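Local coordinates for peptidoglycan D,D-transpeptidase PbpA (Mycobacterium tuberculosis, PDB 3UN7), which probably cross-links peptidoglycan as a penicillin-binding D,D-transpeptidase of the mycobacterial cell envelope and takes part in regulating cell length, at residues R335-G340 / S351-Y356; D119-G124 / A447-A452; S20-Q25 / D99-N104. All coordinates share one frame; numbering follows the deposited sequence.

Contact 1. Residues R335-G340 / S351-Y356. Unlike the reference sequence in segment 351-356: R355 (reference Gly).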
loop_
_atom_site.group_PDB
_atom_site.type_symbol
_atom_site.label_atom_id
_atom_site.label_comp_id
_atom_site.label_asym_id
_atom_site.label_seq_id
_atom_site.Cartn_x
_atom_site.Cartn_y
_atom_site.Cartn_z
ATOM N N ARG A 335 -10.403 7.131 6.433
ATOM C CA ARG A 335 -9.066 7.545 6.812
ATOM C C ARG A 335 -8.286 6.327 7.309
ATOM O O ARG A 335 -8.716 5.660 8.263
ATOM C CB ARG A 335 -9.142 8.632 7.892
ATOM C CG ARG A 335 -7.790 9.104 8.404
ATOM C CD ARG A 335 -7.939 10.455 9.070
ATOM N NE ARG A 335 -8.382 11.425 8.070
ATOM C CZ ARG A 335 -8.832 12.654 8.322
ATOM N NH1 ARG A 335 -8.924 13.110 9.574
ATOM N NH2 ARG A 335 -9.198 13.424 7.305
ATOM N N PRO A 336 -7.154 6.017 6.653
ATOM C CA PRO A 336 -6.431 4.825 7.085
ATOM C C PRO A 336 -5.712 5.077 8.400
ATOM O O PRO A 336 -5.187 6.173 8.649
ATOM C CB PRO A 336 -5.433 4.549 5.946
ATOM C CG PRO A 336 -5.343 5.789 5.174
ATOM C CD PRO A 336 -6.502 6.696 5.513
ATOM N N TYR A 337 -5.726 4.076 9.257
ATOM C CA TYR A 337 -5.024 4.212 10.520
ATOM C C TYR A 337 -4.401 2.900 10.922
ATOM O O TYR A 337 -4.935 1.840 10.585
ATOM C CB TYR A 337 -5.949 4.751 11.616
ATOM C CG TYR A 337 -7.108 3.859 12.028
ATOM C CD1 TYR A 337 -7.039 3.094 13.196
ATOM C CD2 TYR A 337 -8.306 3.843 11.298
ATOM C CE1 TYR A 337 -8.105 2.305 13.608
ATOM C CE2 TYR A 337 -9.381 3.048 11.701
ATOM C CZ TYR A 337 -9.265 2.283 12.862
ATOM O OH TYR A 337 -10.299 1.491 13.293
ATOM N N LEU A 338 -3.284 3.006 11.661
ATOM C CA LEU A 338 -2.457 1.878 12.075
ATOM C C LEU A 338 -2.571 1.614 13.565
ATOM O O LEU A 338 -2.224 0.529 14.034
ATOM C CB LEU A 338 -0.990 2.185 11.754
ATOM C CG LEU A 338 0.091 1.139 12.009
ATOM C CD1 LEU A 338 -0.278 -0.132 11.251
ATOM C CD2 LEU A 338 1.447 1.703 11.498
ATOM N N VAL A 339 -3.005 2.622 14.321
ATOM C CA VAL A 339 -3.091 2.492 15.774
ATOM C C VAL A 339 -4.547 2.477 16.212
ATOM O O VAL A 339 -5.247 3.469 16.067
ATOM C CB VAL A 339 -2.277 3.576 16.503
ATOM C CG1 VAL A 339 -2.423 3.423 18.051
ATOM C CG2 VAL A 339 -0.786 3.444 16.130
ATOM N N GLY A 340 -4.991 1.344 16.748
ATOM C CA GLY A 340 -6.376 1.196 17.218
ATOM C C GLY A 340 -6.610 1.772 18.597
ATOM O O GLY A 340 -7.659 2.364 18.871
ATOM N N SER A 351 -6.613 6.208 24.854
ATOM C CA SER A 351 -7.243 6.678 23.633
ATOM C C SER A 351 -7.688 5.486 22.777
ATOM O O SER A 351 -7.011 4.458 22.745
ATOM C CB SER A 351 -6.248 7.518 22.829
ATOM O OG SER A 351 -6.932 8.242 21.834
ATOM N N THR A 352 -8.817 5.641 22.090
ATOM C CA THR A 352 -9.295 4.665 21.102
ATOM C C THR A 352 -9.556 5.399 19.780
ATOM O O THR A 352 -10.267 6.409 19.750
ATOM C CB THR A 352 -10.624 4.006 21.548
ATOM O OG1 THR A 352 -10.477 3.422 22.847
ATOM C CG2 THR A 352 -11.072 2.940 20.548
ATOM N N THR A 353 -8.975 4.911 18.693
ATOM C CA THR A 353 -9.156 5.568 17.409
ATOM C C THR A 353 -10.595 5.378 16.919
ATOM O O THR A 353 -11.147 4.287 17.031
ATOM C CB THR A 353 -8.149 5.042 16.379
ATOM O OG1 THR A 353 -6.831 5.129 16.933
ATOM C CG2 THR A 353 -8.208 5.860 15.101
ATOM N N VAL A 354 -11.212 6.454 16.432
ATOM C CA VAL A 354 -12.548 6.380 15.837
ATOM C C VAL A 354 -12.413 6.501 14.323
ATOM O O VAL A 354 -11.662 7.331 13.839
ATOM C CB VAL A 354 -13.505 7.473 16.418
ATOM C CG1 VAL A 354 -12.859 8.861 16.377
ATOM C CG2 VAL A 354 -14.845 7.491 15.679
ATOM N N ARG A 355 -13.119 5.648 13.584
ATOM C CA ARG A 355 -13.120 5.688 12.125
ATOM C C ARG A 355 -13.703 7.014 11.619
ATOM O O ARG A 355 -14.592 7.587 12.244
ATOM C CB ARG A 355 -13.918 4.511 11.553
ATOM C CG ARG A 355 -14.132 3.337 12.506
ATOM C CD ARG A 355 -12.877 2.500 12.703
ATOM N NE ARG A 355 -13.000 1.331 13.595
ATOM C CZ ARG A 355 -14.074 0.555 13.752
ATOM N NH1 ARG A 355 -14.019 -0.479 14.582
ATOM N NH2 ARG A 355 -15.199 0.788 13.087
ATOM N N TYR A 356 -13.192 7.488 10.486
ATOM C CA TYR A 356 -13.569 8.784 9.934
ATOM C C TYR A 356 -13.721 8.686 8.416
ATOM O O TYR A 356 -12.805 8.232 7.729
ATOM C CB TYR A 356 -12.500 9.828 10.277
ATOM C CG TYR A 356 -12.783 11.224 9.758
ATOM C CD1 TYR A 356 -13.790 12.006 10.321
ATOM C CD2 TYR A 356 -12.037 11.764 8.718
ATOM C CE1 TYR A 356 -14.058 13.299 9.850
ATOM C CE2 TYR A 356 -12.292 13.053 8.236
ATOM C CZ TYR A 356 -13.301 13.813 8.808
ATOM O OH TYR A 356 -13.562 15.084 8.330
HETATM O O HOH W 1 -10.997 5.717 9.504
#
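T353 lays its CG2 methyl over one face of the Y337 ring, a CH-pi contact 3.9 Å from the ring centroid and displaced toward the CD1 side. With OG1 beside the backbone N (chi1 -52°), the same threonine turns its hydroxyl the other way, toward V339 O, in a hydrogen bond modelled so short that its length is doubtful. The backbone N of T353 donates to G340 O at 2.9 Å, coming from above the carbonyl plane. This amide bond and the CG2 contact fix T353 against both the backbone and the aromatic face. Y337 reaches across because its ring stands between backbone N and carbonyl carbon (chi1 65°), which aims it at 351-356; the side chain of R355, a position where the reference sequence has glycine, crosses the phenol end of the ring.

At the far end, R335 N donates an almost straight bond to Y356 O at 2.9 Å. Beside this bond, Y356 CD2 lies over the centre of the R335 guanidinium, 3.3 Å from R335 CZ, with the two planes inclined by 46°. A water bridges R335 O and Y356 N, so the pair is joined once directly and once through water.

Behind the first shell, Y337 is held by backbone bonds to G141 and I143 and by T108 OG1 at its carbonyl oxygen, and G340 bonds to D106. The G340-T353 pairing lies just past the open end of the beta-hairpin 339-343/349-352, whose second strand is the outermost of the mixed sheet and whose first strand pairs with 104-107.

Contact 2. Residues D119-G124 / A447-A452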
loop_
_atom_site.group_PDB
_atom_site.type_symbol
_atom_site.label_atom_id
_atom_site.label_comp_id
_atom_site.label_asym_id
_atom_site.label_seq_id
_atom_site.Cartn_x
_atom_site.Cartn_y
_atom_site.Cartn_z
ATOM N N ASP A 119 5.281 -13.767 3.763
ATOM C CA ASP A 119 5.658 -15.085 3.250
ATOM C C ASP A 119 5.510 -15.120 1.736
ATOM O O ASP A 119 6.389 -15.625 1.030
ATOM C CB ASP A 119 4.809 -16.204 3.860
ATOM C CG ASP A 119 5.114 -16.462 5.327
ATOM O OD1 ASP A 119 6.159 -15.986 5.824
ATOM O OD2 ASP A 119 4.301 -17.170 5.977
ATOM N N ALA A 120 4.391 -14.600 1.232
ATOM C CA ALA A 120 4.144 -14.588 -0.214
ATOM C C ALA A 120 5.199 -13.773 -0.969
ATOM O O ALA A 120 5.663 -14.189 -2.030
ATOM C CB ALA A 120 2.754 -14.081 -0.522
ATOM N N MET A 121 5.592 -12.630 -0.410
ATOM C CA MET A 121 6.646 -11.805 -0.997
ATOM C C MET A 121 8.001 -12.515 -0.973
ATOM O O MET A 121 8.799 -12.375 -1.905
ATOM C CB MET A 121 6.743 -10.451 -0.279
ATOM C CG MET A 121 5.615 -9.468 -0.625
ATOM S SD MET A 121 5.593 -8.956 -2.368
ATOM C CE MET A 121 6.918 -7.758 -2.366
ATOM N N GLN A 122 8.268 -13.286 0.082
ATOM C CA GLN A 122 9.552 -13.993 0.177
ATOM C C GLN A 122 9.700 -15.159 -0.816
ATOM O O GLN A 122 10.807 -15.530 -1.167
ATOM C CB GLN A 122 9.816 -14.462 1.620
ATOM C CG GLN A 122 9.871 -13.294 2.618
ATOM C CD GLN A 122 10.584 -12.098 2.029
ATOM O OE1 GLN A 122 11.772 -12.163 1.716
ATOM N NE2 GLN A 122 9.850 -11.005 1.830
ATOM N N GLN A 123 8.576 -15.708 -1.263
ATOM C CA GLN A 123 8.564 -16.880 -2.145
ATOM C C GLN A 123 8.041 -16.600 -3.557
ATOM O O GLN A 123 8.118 -17.465 -4.438
ATOM C CB GLN A 123 7.735 -17.992 -1.487
ATOM C CG GLN A 123 8.341 -18.472 -0.171
ATOM C CD GLN A 123 7.309 -18.693 0.931
ATOM O OE1 GLN A 123 6.385 -19.506 0.782
ATOM N NE2 GLN A 123 7.478 -17.981 2.062
ATOM N N GLY A 124 7.538 -15.390 -3.779
ATOM C CA GLY A 124 6.737 -15.085 -4.959
ATOM C C GLY A 124 7.463 -14.701 -6.235
ATOM O O GLY A 124 6.827 -14.507 -7.265
ATOM N N ALA A 447 -0.388 -11.130 -8.674
ATOM C CA ALA A 447 -1.757 -11.596 -8.401
ATOM C C ALA A 447 -1.907 -12.652 -7.289
ATOM O O ALA A 447 -2.739 -12.474 -6.392
ATOM C CB ALA A 447 -2.435 -12.074 -9.699
ATOM N N PRO A 448 -1.150 -13.773 -7.362
ATOM C CA PRO A 448 -1.339 -14.782 -6.295
ATOM C C PRO A 448 -0.868 -14.314 -4.907
ATOM O O PRO A 448 -1.331 -14.838 -3.899
ATOM C CB PRO A 448 -0.510 -15.976 -6.763
ATOM C CG PRO A 448 0.438 -15.425 -7.770
ATOM C CD PRO A 448 -0.174 -14.216 -8.379
ATOM N N ILE A 449 0.050 -13.353 -4.870
ATOM C CA ILE A 449 0.457 -12.706 -3.607
ATOM C C ILE A 449 -0.738 -11.979 -2.996
ATOM O O ILE A 449 -0.990 -12.084 -1.792
ATOM C CB ILE A 449 1.645 -11.729 -3.818
ATOM C CG1 ILE A 449 2.890 -12.507 -4.263
ATOM C CG2 ILE A 449 1.937 -10.929 -2.520
ATOM C CD1 ILE A 449 4.046 -11.678 -4.818
ATOM N N GLY A 450 -1.471 -11.246 -3.835
ATOM C CA GLY A 450 -2.694 -10.554 -3.411
ATOM C C GLY A 450 -3.756 -11.521 -2.919
ATOM O O GLY A 450 -4.373 -11.285 -1.888
ATOM N N ARG A 451 -3.952 -12.618 -3.647
ATOM C CA ARG A 451 -4.946 -13.616 -3.285
ATOM C C ARG A 451 -4.599 -14.351 -1.995
ATOM O O ARG A 451 -5.497 -14.627 -1.207
ATOM C CB ARG A 451 -5.214 -14.592 -4.437
ATOM C CG ARG A 451 -5.740 -13.897 -5.681
ATOM C CD ARG A 451 -6.280 -14.886 -6.706
ATOM N NE ARG A 451 -6.618 -14.153 -7.915
ATOM C CZ ARG A 451 -5.860 -14.121 -9.004
ATOM N NH1 ARG A 451 -4.736 -14.833 -9.057
ATOM N NH2 ARG A 451 -6.239 -13.389 -10.046
ATOM N N ALA A 452 -3.311 -14.638 -1.763
ATOM C CA ALA A 452 -2.888 -15.257 -0.481
ATOM C C ALA A 452 -3.179 -14.326 0.695
ATOM O O ALA A 452 -3.472 -14.773 1.812
ATOM C CB ALA A 452 -1.398 -15.597 -0.502
#
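I449 lies against A120, its CG2 methyl 3.8 Å from A120 CB, and sends CD1 on past the alanine toward the sulfur of M121. The isoleucine makes most of the contact. Its CG2 stands anti to the backbone N, with CG1 beside that N (chi1 -65°), and both of these atoms rest on A120 CB. The extended chi2 then carries CD1 along the A120 carbonyl to meet M121 SD at 4.0 Å. M121 bends twice, at chi2 and chi3, and brings its thioether across the isoleucine at about a right angle. Further along the chain, the backbone of G124 comes near, its CA 4.3 Å from I449 CD1. One turn further along 447-452, A452 adds its methyl to A120 CB at 4.4 Å. The nearest CA atoms, those of A120 and I449, are 5.4 Å apart, and no hydrogen bond crosses the interface.

The two helical segments run nearly antiparallel, their axes 9.5 Å apart at an angle of 158°. Both pack on the five-stranded antiparallel sheet of the transpeptidase domain: M121 and I449 share V133 of strand 131-136, and I449 also touches V429 and V431 of strand 425-431. Helix 111-123 and the C-terminal helix 446-458 thus lie side by side on this sheet.

Contact 3. Residues S20-Q25 / D99-N104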
loop_
_atom_site.group_PDB
_atom_site.type_symbol
_atom_site.label_atom_id
_atom_site.label_comp_id
_atom_site.label_asym_id
_atom_site.label_seq_id
_atom_site.Cartn_x
_atom_site.Cartn_y
_atom_site.Cartn_z
ATOM N N SER A 20 16.537 3.344 31.414
ATOM C CA SER A 20 16.462 3.006 32.836
ATOM C C SER A 20 15.106 2.416 33.245
ATOM O O SER A 20 15.006 1.688 34.246
ATOM C CB SER A 20 16.669 4.296 33.638
ATOM O OG SER A 20 15.934 5.368 33.045
ATOM N N ARG A 21 14.074 2.754 32.472
ATOM C CA ARG A 21 12.683 2.401 32.759
ATOM C C ARG A 21 12.098 1.503 31.668
ATOM O O ARG A 21 12.550 1.542 30.516
ATOM C CB ARG A 21 11.834 3.677 32.893
ATOM C CG ARG A 21 12.213 4.567 34.073
ATOM C CD ARG A 21 11.442 5.886 34.025
ATOM N NE ARG A 21 12.293 7.008 33.616
ATOM C CZ ARG A 21 12.412 7.473 32.377
ATOM N NH1 ARG A 21 11.742 6.917 31.370
ATOM N NH2 ARG A 21 13.217 8.500 32.144
ATOM N N GLN A 22 11.105 0.691 32.037
ATOM C CA GLN A 22 10.540 -0.291 31.118
ATOM C C GLN A 22 9.630 0.331 30.067
ATOM O O GLN A 22 8.506 0.732 30.358
ATOM C CB GLN A 22 9.810 -1.429 31.847
ATOM C CG GLN A 22 9.398 -2.548 30.877
ATOM C CD GLN A 22 8.937 -3.824 31.562
ATOM O OE1 GLN A 22 8.360 -3.795 32.652
ATOM N NE2 GLN A 22 9.199 -4.960 30.920
ATOM N N ARG A 23 10.135 0.392 28.842
ATOM C CA ARG A 23 9.382 0.889 27.692
ATOM C C ARG A 23 8.215 -0.049 27.427
ATOM O O ARG A 23 8.320 -1.256 27.640
ATOM C CB ARG A 23 10.301 0.950 26.478
ATOM C CG ARG A 23 9.680 1.522 25.215
ATOM C CD ARG A 23 10.777 1.729 24.183
ATOM N NE ARG A 23 10.282 2.325 22.946
ATOM C CZ ARG A 23 10.108 3.621 22.751
ATOM N NH1 ARG A 23 10.374 4.492 23.731
ATOM N NH2 ARG A 23 9.661 4.050 21.576
ATOM N N GLY A 24 7.098 0.506 26.980
ATOM C CA GLY A 24 5.901 -0.290 26.753
ATOM C C GLY A 24 5.950 -1.057 25.458
ATOM O O GLY A 24 6.930 -0.966 24.705
ATOM N N GLN A 25 4.874 -1.796 25.188
ATOM C CA GLN A 25 4.819 -2.760 24.084
ATOM C C GLN A 25 4.078 -2.222 22.869
ATOM O O GLN A 25 3.139 -1.427 22.998
ATOM C CB GLN A 25 4.073 -4.032 24.529
ATOM C CG GLN A 25 4.567 -4.652 25.822
ATOM C CD GLN A 25 3.637 -5.724 26.355
ATOM O OE1 GLN A 25 2.430 -5.722 26.081
ATOM N NE2 GLN A 25 4.191 -6.643 27.122
ATOM N N ASP A 99 8.120 -0.156 40.352
ATOM C CA ASP A 99 8.781 0.015 39.061
ATOM C C ASP A 99 7.850 0.613 38.007
ATOM O O ASP A 99 6.753 0.091 37.794
ATOM C CB ASP A 99 9.304 -1.336 38.561
ATOM C CG ASP A 99 10.790 -1.485 38.751
ATOM O OD1 ASP A 99 11.256 -1.377 39.913
ATOM O OD2 ASP A 99 11.487 -1.698 37.729
ATOM N N PRO A 100 8.289 1.699 37.333
ATOM C CA PRO A 100 7.448 2.321 36.303
ATOM C C PRO A 100 7.430 1.487 35.023
ATOM O O PRO A 100 8.288 0.620 34.829
ATOM C CB PRO A 100 8.148 3.658 36.041
ATOM C CG PRO A 100 9.584 3.372 36.310
ATOM C CD PRO A 100 9.585 2.391 37.472
ATOM N N ARG A 101 6.453 1.763 34.162
ATOM C CA ARG A 101 6.312 1.087 32.884
ATOM C C ARG A 101 5.703 2.100 31.914
ATOM O O ARG A 101 4.864 2.925 32.302
ATOM C CB ARG A 101 5.406 -0.142 33.059
ATOM C CG ARG A 101 5.405 -1.201 31.937
ATOM C CD ARG A 101 4.326 -2.272 32.229
ATOM N NE ARG A 101 4.253 -3.348 31.230
ATOM C CZ ARG A 101 4.445 -4.644 31.500
ATOM N NH1 ARG A 101 4.717 -5.046 32.741
ATOM N NH2 ARG A 101 4.362 -5.553 30.530
ATOM N N GLY A 102 6.144 2.058 30.664
ATOM C CA GLY A 102 5.523 2.849 29.611
ATOM C C GLY A 102 4.164 2.273 29.268
ATOM O O GLY A 102 3.801 1.188 29.733
ATOM N N GLY A 103 3.400 3.001 28.468
ATOM C CA GLY A 103 2.106 2.509 28.025
ATOM C C GLY A 103 2.253 1.627 26.803
ATOM O O GLY A 103 3.360 1.418 26.315
ATOM N N ASN A 104 1.131 1.108 26.319
ATOM C CA ASN A 104 1.105 0.167 25.202
ATOM C C ASN A 104 0.423 0.742 23.981
ATOM O O ASN A 104 -0.537 1.513 24.092
ATOM C CB ASN A 104 0.356 -1.110 25.593
ATOM C CG ASN A 104 1.267 -2.177 26.174
ATOM O OD1 ASN A 104 2.339 -1.882 26.727
ATOM N ND2 ASN A 104 0.840 -3.449 26.042
#
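R21 begins the contact by setting its CG against the ring of P100, 3.7 Å from P100 CG, the arginine chain crossing the proline at about a right angle before its end leads away. At Q22 the backbone takes over: its carbonyl oxygen receives G102 N at 2.7 Å, almost head-on, and the CA-H of R101 leans on the same oxygen. The Q22 side chain, stretched out with CG anti to the backbone N (chi1 -172°), runs beside that of R101 in the same direction and places OE1 over one face of the guanidinium. Its NE2 is engaged by S36 O. R23 turns away from 99-104 to form salt bridges with D76 and E72.

G24 passes close to the opposite backbone, its CA-H pointing almost straight at G103 O, 3.1 Å from G24 CA; that oxygen is buried without a hydrogen-bonding partner in the model. Q25 ends the segment with a two-bond clasp on N104. Its backbone N donates to N104 OD1 at 3.0 Å, from well above the amide plane, and its OE1 receives N104 ND2 at 2.8 Å, the two amides lying side by side with planes 33° apart. N104 thus uses both ends of its amide on one residue. Q25 NE2 meanwhile lies in plane at the edge of the R101 guanidinium.

These extended segments run side by side in the same direction, 19° apart, and lead into 26-28 and 104-107, neighbouring parallel strands of the mixed sheet, to which the transpeptidase region adds the hairpin 339-343/349-352.

From the N terminus, contact 3 comes first: 20-25 meets 99-104, closing a loop of some 70 residues that holds most of the dimerisation domain. Shortly afterwards 119-124 opens contact 2, which waits over 300 residues for its partner 447-452 and so encloses most of the transpeptidase region. Contact 1 lies within that span, a short hairpin closure between 335-340 and 351-356. Contact 3 precedes both and crosses neither. Contacts 1 and 3 belong to different regions yet approach to about 7 Å between nearest atoms, consistent with strands 104-107 and 339-343 being neighbours in one mixed sheet. Contact 2 instead joins two helices on the transpeptidase sheet, its centre 27 Å from that of contact 1.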